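Local coordinates for protein citrinin polyketide synthase (Monascus purpureus, PDB 5MPT) that builds the keto-aldehyde precursor of the mycotoxin citrinin as a non-reducing polyketide synthase, of which this chain is the C-methyltransferase domain, at residues I11-A16 with K199-T204; G205-I210 with P234-M239. One frame throughout, in Å; residues are numbered along the deposited sequence.

Contact 1. Residues I11-A16 with K199-T204; sequences ILPKSA and KRLPNT
Leu201 puts one methyl, CD2, at the middle of this contact. It lies 3.6 Å from Leu12 CD1, with the two leucine side chains side by side and pointing the same way, and the same methyl also touches Pro13 CD and Ala16 CB, the latter at 3.9 Å. Leu12 leaves its backbone heading away from 199-204; with CG anti to the backbone N (chi1 -179°) and CD1 turned back, the branch still reaches Leu201. Leu197 of helix 181-198 packs on both Leu12 and Ala16 from outside the pair.

Further apolar contacts lie around this centre. Pro202 CD faces Pro13 CD across the contact at 3.8 Å, and Pro202 crosses Ile11 at about a right angle, its CG 3.7 Å from Ile11 CG2. Where helix 14-26 begins, with Pro13 at its N-cap, Ala16 CB sits 3.6 Å from Arg200 CB. The closest touch of the arginine is thus made by its aliphatic root; its chain bends at chi2 (145°), and NH1 hydrogen-bonds the carbonyl of Gln196.

Polar contact is indirect. One water accepts from Ile11 N at 2.7 Å and donates to Pro202 O and to Thr204 OG1, the latter at 2.9 Å; Thr204 OG1 is also hydrogen-bonded to Glu206.

No direct hydrogen bond crosses between the segments. The N-terminal arm and the loop after helix 181-198 are therefore fitted together by prolines and aliphatic groups, with one water linking Ile11 N to the Pro202 carbonyl and the Thr204 hydroxyl.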
ATOM      1  N   ILE A  11      26.679 -13.035   8.470  1.00 24.27           N
ATOM      2  CA  ILE A  11      26.060 -13.568   9.681  1.00 23.20           C
ATOM      3  C   ILE A  11      24.914 -12.658  10.088  1.00 24.19           C
ATOM      4  O   ILE A  11      25.058 -11.427  10.075  1.00 28.38           O
ATOM      5  CB  ILE A  11      27.091 -13.668  10.812  1.00 21.78           C
ATOM      6  CG1 ILE A  11      28.169 -14.663  10.429  1.00 23.38           C
ATOM      7  CG2 ILE A  11      26.405 -14.129  12.097  1.00 22.55           C
ATOM      8  CD1 ILE A  11      29.233 -14.799  11.442  1.00 24.32           C
ATOM      9  N   LEU A  12      23.797 -13.245  10.517  1.00 22.61           N
ATOM     10  CA  LEU A  12      22.598 -12.476  10.877  1.00 22.67           C
ATOM     11  C   LEU A  12      22.042 -13.023  12.183  1.00 22.84           C
ATOM     12  O   LEU A  12      21.157 -13.879  12.190  1.00 24.89           O
ATOM     13  CB  LEU A  12      21.558 -12.514   9.759  1.00 23.53           C
ATOM     14  CG  LEU A  12      20.308 -11.732  10.063  1.00 24.58           C
ATOM     15  CD1 LEU A  12      20.642 -10.305  10.510  1.00 25.45           C
ATOM     16  CD2 LEU A  12      19.443 -11.749   8.785  1.00 23.21           C
ATOM     17  N   PRO A  13      22.603 -12.602  13.321  1.00 22.95           N
ATOM     18  CA  PRO A  13      22.117 -13.121  14.608  1.00 24.96           C
ATOM     19  C   PRO A  13      20.668 -12.714  14.862  1.00 25.06           C
ATOM     20  O   PRO A  13      20.242 -11.602  14.519  1.00 24.35           O
ATOM     21  CB  PRO A  13      23.067 -12.484  15.638  1.00 27.15           C
ATOM     22  CG  PRO A  13      24.203 -11.911  14.850  1.00 26.21           C
ATOM     23  CD  PRO A  13      23.662 -11.592  13.495  1.00 23.66           C
ATOM     24  N   LYS A  14      19.904 -13.619  15.490  1.00 25.18           N
ATOM     25  CA  LYS A  14      18.520 -13.297  15.815  1.00 28.57           C
ATOM     26  C   LYS A  14      18.420 -12.054  16.707  1.00 26.51           C
ATOM     27  O   LYS A  14      17.487 -11.254  16.539  1.00 27.75           O
ATOM     28  CB  LYS A  14      17.795 -14.488  16.463  1.00 42.97           C
ATOM     29  CG  LYS A  14      18.429 -15.108  17.674  1.00 67.76           C
ATOM     30  CD  LYS A  14      17.609 -16.309  18.173  1.00 86.40           C
ATOM     31  CE  LYS A  14      18.505 -17.385  18.797  1.00 93.51           C
ATOM     32  NZ  LYS A  14      19.364 -18.081  17.783  1.00 94.20           N
ATOM     33  N   SER A  15      19.371 -11.853  17.634  1.00 27.52           N
ATOM     34  CA  SER A  15      19.282 -10.721  18.566  1.00 28.01           C
ATOM     35  C   SER A  15      19.380  -9.391  17.840  1.00 25.82           C
ATOM     36  O   SER A  15      18.787  -8.405  18.277  1.00 27.30           O
ATOM     37  CB  SER A  15      20.367 -10.798  19.638  1.00 31.13           C
ATOM     38  OG  SER A  15      21.667 -10.544  19.110  1.00 31.90           O
ATOM     39  N   ALA A  16      20.149  -9.334  16.754  1.00 22.59           N
ATOM     40  CA  ALA A  16      20.257  -8.115  15.970  1.00 22.41           C
ATOM     41  C   ALA A  16      18.913  -7.744  15.373  1.00 22.95           C
ATOM     42  O   ALA A  16      18.526  -6.567  15.367  1.00 25.40           O
ATOM     43  CB  ALA A  16      21.281  -8.289  14.859  1.00 24.23           C
ATOM     44  N   LYS A 199      24.272  -2.233  12.433  1.00 28.87           N
ATOM     45  CA  LYS A 199      25.232  -1.925  13.506  1.00 25.97           C
ATOM     46  C   LYS A 199      25.531  -3.121  14.392  1.00 25.37           C
ATOM     47  O   LYS A 199      26.547  -3.105  15.103  1.00 25.69           O
ATOM     48  CB  LYS A 199      24.698  -0.791  14.423  1.00 29.76           C
ATOM     49  CG  LYS A 199      24.734   0.615  13.884  1.00 38.98           C
ATOM     50  CD  LYS A 199      23.916   1.539  14.814  1.00 45.87           C
ATOM     51  CE  LYS A 199      24.394   2.999  14.815  1.00 52.92           C
ATOM     52  NZ  LYS A 199      24.643   3.537  13.450  1.00 58.85           N
ATOM     53  N   ARG A 200      24.674  -4.137  14.380  1.00 25.45           N
ATOM     54  CA  ARG A 200      24.749  -5.290  15.258  1.00 26.62           C
ATOM     55  C   ARG A 200      25.219  -6.532  14.524  1.00 28.78           C
ATOM     56  O   ARG A 200      25.207  -7.628  15.101  1.00 32.73           O
ATOM     57  CB  ARG A 200      23.390  -5.556  15.895  1.00 28.61           C
ATOM     58  CG  ARG A 200      23.027  -4.534  16.969  1.00 39.36           C
ATOM     59  CD  ARG A 200      21.521  -4.227  16.988  1.00 47.72           C
ATOM     60  NE  ARG A 200      21.124  -3.444  18.159  1.00 48.34           N
ATOM     61  CZ  ARG A 200      20.965  -2.123  18.180  1.00 45.30           C
ATOM     62  NH1 ARG A 200      21.165  -1.388  17.088  1.00 38.32           N
ATOM     63  NH2 ARG A 200      20.615  -1.534  19.316  1.00 48.78           N
ATOM     64  N   LEU A 201      25.621  -6.387  13.245  1.00 24.70           N
ATOM     65  CA  LEU A 201      26.014  -7.540  12.453  1.00 23.81           C
ATOM     66  C   LEU A 201      27.517  -7.764  12.557  1.00 19.64           C
ATOM     67  O   LEU A 201      28.290  -6.800  12.598  1.00 21.34           O
ATOM     68  CB  LEU A 201      25.644  -7.339  10.997  1.00 27.69           C
ATOM     69  CG  LEU A 201      24.137  -7.165  10.809  1.00 26.44           C
ATOM     70  CD1 LEU A 201      23.754  -7.224   9.328  1.00 24.10           C
ATOM     71  CD2 LEU A 201      23.353  -8.225  11.600  1.00 27.17           C
ATOM     72  N   PRO A 202      27.957  -9.031  12.605  1.00 18.54           N
ATOM     73  CA  PRO A 202      29.380  -9.325  12.422  1.00 19.85           C
ATOM     74  C   PRO A 202      29.802  -8.874  11.036  1.00 21.17           C
ATOM     75  O   PRO A 202      28.998  -8.855  10.103  1.00 22.58           O
ATOM     76  CB  PRO A 202      29.458 -10.852  12.573  1.00 18.10           C
ATOM     77  CG  PRO A 202      28.242 -11.215  13.407  1.00 16.49           C
ATOM     78  CD  PRO A 202      27.172 -10.228  12.948  1.00 19.53           C
ATOM     79  N   ASN A 203      31.050  -8.483  10.922  1.00 23.02           N
ATOM     80  CA  ASN A 203      31.678  -8.101   9.660  1.00 29.15           C
ATOM     81  C   ASN A 203      32.630  -9.213   9.233  1.00 28.07           C
ATOM     82  O   ASN A 203      33.712  -9.377   9.815  1.00 30.80           O
ATOM     83  CB  ASN A 203      32.424  -6.777   9.819  1.00 37.42           C
ATOM     84  CG  ASN A 203      32.883  -6.194   8.498  1.00 44.37           C
ATOM     85  OD1 ASN A 203      33.015  -6.912   7.507  1.00 48.42           O
ATOM     86  ND2 ASN A 203      33.118  -4.878   8.472  1.00 44.82           N
ATOM     87  N   THR A 204      32.258  -9.953   8.194  1.00 25.78           N
ATOM     88  CA  THR A 204      33.103 -11.004   7.645  1.00 28.40           C
ATOM     89  C   THR A 204      33.561 -10.695   6.228  1.00 31.78           C
ATOM     90  O   THR A 204      34.255 -11.513   5.624  1.00 33.57           O
ATOM     91  CB  THR A 204      32.384 -12.354   7.661  1.00 29.40           C
ATOM     92  OG1 THR A 204      31.126 -12.231   6.981  1.00 29.38           O
ATOM     93  CG2 THR A 204      32.148 -12.826   9.083  1.00 28.95           C
TER
HETATM   94  O   HOH W   1      28.986 -11.636   8.893  1.00 31.82           O

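Contact 2. Residues G205-I210 with P234-M239; sequences GEPLRI and PVEYTM
Ile210 and Tyr237 make the apolar centre: the isoleucine methyl CG2 lies 3.8 Å from Tyr237 CE2, approaching the ring obliquely. With CG1 anti to the carbonyl carbon (chi1 -54°) and the chain extended beyond it, Ile210 CD1 lies 4.2 Å from Val235 CG2. Leu208 shares this face of the sheet. Met224, Leu225 and Leu228 of helix 221-231 pack on the Tyr237 ring, and its hydroxyl hydrogen-bonds Glu212.

The backbones run parallel and pair in strand register, Leu208 beside Val235 and Ile210 beside Tyr237. Leu208 N donates a hydrogen bond to Pro234 O, and Leu208 O accepts from Glu236 N at 2.9 Å. Ile210 then repeats the pattern, its N donating to Glu236 O and its O accepting from Thr238 N. This is the first beta-alpha-beta unit of the Rossmann-like methyltransferase sheet, strand 208-213, helix 221-231 and strand 235-241, in its usual parallel arrangement.

Near the start of the pairing, Pro234 CG leans on Gly205 O at 3.7 Å, and a water donates to both Glu206 O and Pro234 O.

On the other face, Arg209 and Glu236 lie side by side in a salt bridge, NE to OE1 at 3.3 Å. The carboxylate oxygen sits in the guanidinium plane, yet the nitrogen meets it from above the carboxylate plane; the two planes are 50° apart. Arg209 NH1 is held separately by Leu7 O. OE2 of Glu236 rests 3.6 Å from Pro207 CG.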
ATOM      1  N   GLY A 205      33.229  -9.514   5.706  1.00 32.42           N
ATOM      2  CA  GLY A 205      33.451  -9.202   4.314  1.00 32.76           C
ATOM      3  C   GLY A 205      32.399  -9.749   3.376  1.00 33.73           C
ATOM      4  O   GLY A 205      32.418  -9.418   2.181  1.00 38.39           O
ATOM      5  N   GLU A 206      31.500 -10.565   3.869  1.00 28.35           N
ATOM      6  CA  GLU A 206      30.480 -11.224   3.081  1.00 26.39           C
ATOM      7  C   GLU A 206      29.223 -10.366   3.015  1.00 23.99           C
ATOM      8  O   GLU A 206      28.892  -9.674   3.977  1.00 24.86           O
ATOM      9  CB  GLU A 206      30.121 -12.559   3.691  1.00 27.75           C
ATOM     10  CG  GLU A 206      31.265 -13.555   3.642  1.00 33.31           C
ATOM     11  CD  GLU A 206      31.006 -14.771   4.502  1.00 38.79           C
ATOM     12  OE1 GLU A 206      30.636 -14.609   5.689  1.00 38.45           O
ATOM     13  OE2 GLU A 206      31.179 -15.894   3.995  1.00 43.37           O
ATOM     14  N   PRO A 207      28.471 -10.453   1.922  1.00 25.46           N
ATOM     15  CA  PRO A 207      27.359  -9.524   1.712  1.00 24.94           C
ATOM     16  C   PRO A 207      26.090  -9.920   2.436  1.00 23.50           C
ATOM     17  O   PRO A 207      25.767 -11.101   2.621  1.00 23.86           O
ATOM     18  CB  PRO A 207      27.138  -9.575   0.200  1.00 29.09           C
ATOM     19  CG  PRO A 207      27.537 -10.979  -0.162  1.00 29.84           C
ATOM     20  CD  PRO A 207      28.656 -11.350   0.777  1.00 27.50           C
ATOM     21  N   LEU A 208      25.382  -8.880   2.841  1.00 23.23           N
ATOM     22  CA  LEU A 208      23.989  -8.973   3.225  1.00 23.36           C
ATOM     23  C   LEU A 208      23.167  -9.002   1.944  1.00 25.03           C
ATOM     24  O   LEU A 208      23.330  -8.144   1.070  1.00 27.01           O
ATOM     25  CB  LEU A 208      23.625  -7.781   4.104  1.00 22.23           C
ATOM     26  CG  LEU A 208      22.302  -7.814   4.854  1.00 21.96           C
ATOM     27  CD1 LEU A 208      22.284  -8.973   5.802  1.00 23.06           C
ATOM     28  CD2 LEU A 208      22.111  -6.472   5.628  1.00 21.95           C
ATOM     29  N   ARG A 209      22.360 -10.033   1.791  1.00 22.88           N
ATOM     30  CA  ARG A 209      21.564 -10.218   0.594  1.00 20.77           C
ATOM     31  C   ARG A 209      20.133  -9.815   0.891  1.00 20.66           C
ATOM     32  O   ARG A 209      19.457 -10.424   1.734  1.00 20.17           O
ATOM     33  CB  ARG A 209      21.670 -11.662   0.103  1.00 20.40           C
ATOM     34  CG  ARG A 209      23.124 -12.044  -0.171  1.00 23.72           C
ATOM     35  CD  ARG A 209      23.302 -13.436  -0.795  1.00 26.96           C
ATOM     36  NE  ARG A 209      24.617 -13.525  -1.442  1.00 32.24           N
ATOM     37  CZ  ARG A 209      25.567 -14.401  -1.151  1.00 37.28           C
ATOM     38  NH1 ARG A 209      25.377 -15.339  -0.226  1.00 41.14           N
ATOM     39  NH2 ARG A 209      26.717 -14.348  -1.819  1.00 37.24           N
ATOM     40  N   ILE A 210      19.692  -8.774   0.201  1.00 22.18           N
ATOM     41  CA  ILE A 210      18.382  -8.161   0.386  1.00 22.75           C
ATOM     42  C   ILE A 210      17.651  -8.233  -0.941  1.00 20.83           C
ATOM     43  O   ILE A 210      18.200  -7.842  -1.980  1.00 22.08           O
ATOM     44  CB  ILE A 210      18.493  -6.695   0.840  1.00 23.72           C
ATOM     45  CG1 ILE A 210      19.359  -6.598   2.085  1.00 22.68           C
ATOM     46  CG2 ILE A 210      17.081  -6.103   1.031  1.00 23.24           C
ATOM     47  CD1 ILE A 210      19.592  -5.135   2.581  1.00 20.22           C
ATOM     48  N   PRO A 234      29.112  -4.627   3.025  1.00 38.67           N
ATOM     49  CA  PRO A 234      28.867  -5.348   1.771  1.00 36.48           C
ATOM     50  C   PRO A 234      27.415  -5.786   1.661  1.00 31.53           C
ATOM     51  O   PRO A 234      26.821  -6.294   2.616  1.00 29.50           O
ATOM     52  CB  PRO A 234      29.820  -6.542   1.860  1.00 40.86           C
ATOM     53  CG  PRO A 234      30.846  -6.148   2.863  1.00 43.37           C
ATOM     54  CD  PRO A 234      30.144  -5.278   3.847  1.00 42.21           C
ATOM     55  N   VAL A 235      26.851  -5.581   0.478  1.00 31.01           N
ATOM     56  CA  VAL A 235      25.433  -5.827   0.240  1.00 32.17           C
ATOM     57  C   VAL A 235      25.233  -6.179  -1.223  1.00 30.39           C
ATOM     58  O   VAL A 235      25.948  -5.698  -2.104  1.00 33.18           O
ATOM     59  CB  VAL A 235      24.573  -4.599   0.626  1.00 34.30           C
ATOM     60  CG1 VAL A 235      25.042  -3.371  -0.127  1.00 36.51           C
ATOM     61  CG2 VAL A 235      23.089  -4.849   0.327  1.00 33.21           C
ATOM     62  N   GLU A 236      24.247  -7.035  -1.470  1.00 27.77           N
ATOM     63  CA  GLU A 236      23.674  -7.253  -2.789  1.00 32.48           C
ATOM     64  C   GLU A 236      22.178  -7.022  -2.652  1.00 31.46           C
ATOM     65  O   GLU A 236      21.505  -7.741  -1.901  1.00 30.24           O
ATOM     66  CB  GLU A 236      23.992  -8.668  -3.299  1.00 40.18           C
ATOM     67  CG  GLU A 236      25.487  -8.921  -3.537  1.00 47.33           C
ATOM     68  CD  GLU A 236      25.843 -10.408  -3.673  1.00 47.44           C
ATOM     69  OE1 GLU A 236      24.916 -11.245  -3.739  1.00 46.29           O
ATOM     70  OE2 GLU A 236      27.053 -10.736  -3.710  1.00 46.09           O
ATOM     71  N   TYR A 237      21.673  -5.978  -3.325  1.00 31.93           N
ATOM     72  CA  TYR A 237      20.259  -5.594  -3.295  1.00 28.26           C
ATOM     73  C   TYR A 237      19.606  -5.955  -4.616  1.00 27.11           C
ATOM     74  O   TYR A 237      19.955  -5.391  -5.657  1.00 29.46           O
ATOM     75  CB  TYR A 237      20.130  -4.107  -3.041  1.00 27.63           C
ATOM     76  CG  TYR A 237      18.748  -3.644  -2.661  1.00 27.34           C
ATOM     77  CD1 TYR A 237      17.741  -3.520  -3.609  1.00 27.51           C
ATOM     78  CD2 TYR A 237      18.467  -3.293  -1.352  1.00 26.32           C
ATOM     79  CE1 TYR A 237      16.483  -3.058  -3.248  1.00 25.06           C
ATOM     80  CE2 TYR A 237      17.229  -2.831  -0.986  1.00 25.64           C
ATOM     81  CZ  TYR A 237      16.234  -2.719  -1.939  1.00 24.30           C
ATOM     82  OH  TYR A 237      14.997  -2.254  -1.553  1.00 24.08           O
ATOM     83  N   THR A 238      18.673  -6.902  -4.578  1.00 23.83           N
ATOM     84  CA  THR A 238      17.974  -7.354  -5.761  1.00 25.34           C
ATOM     85  C   THR A 238      16.607  -6.685  -5.745  1.00 24.75           C
ATOM     86  O   THR A 238      15.757  -6.981  -4.893  1.00 24.32           O
ATOM     87  CB  THR A 238      17.881  -8.882  -5.797  1.00 27.00           C
ATOM     88  OG1 THR A 238      19.197  -9.448  -5.713  1.00 29.12           O
ATOM     89  CG2 THR A 238      17.227  -9.362  -7.085  1.00 28.34           C
ATOM     90  N   MET A 239      16.413  -5.758  -6.667  1.00 26.50           N
ATOM     91  CA  MET A 239      15.150  -5.068  -6.814  1.00 25.82           C
ATOM     92  C   MET A 239      14.315  -5.827  -7.838  1.00 25.78           C
ATOM     93  O   MET A 239      14.768  -6.059  -8.966  1.00 27.15           O
ATOM     94  CB  MET A 239      15.388  -3.635  -7.262  1.00 26.63           C
ATOM     95  CG  MET A 239      14.133  -2.830  -7.349  1.00 28.03           C
ATOM     96  SD  MET A 239      14.403  -1.327  -8.260  1.00 31.15           S
ATOM     97  CE  MET A 239      12.759  -0.631  -8.135  1.00 31.20           C
TER
HETATM   98  O   HOH W   2      27.511  -7.350   4.946  1.00 36.14           O
HETATM   99  O   HOH W   3      19.932 -10.051  -3.141  1.00 27.25           O

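In the fold
The two contacts follow one another along the chain: the loop 199-204 of contact 1 runs straight into 205-210 of contact 2, and their centres are about 13 Å apart. They touch directly where Leu201 CD1 packs 4.1 Å from Leu208 CD2, and Thr204 and Glu206 are hydrogen-bonded across the join. The N-terminal arm serves both, since just ahead of Ile11, Ser10 is hydrogen-bonded to the backbone of Pro207, and the Leu7 carbonyl takes Arg209 NH1. Both contacts lie away from the catalytic residues Tyr177, His289 and Glu315. In contact 2 the Tyr237 side chain is about 9 Å from the bound S-adenosyl-L-homocysteine, the cofactor product.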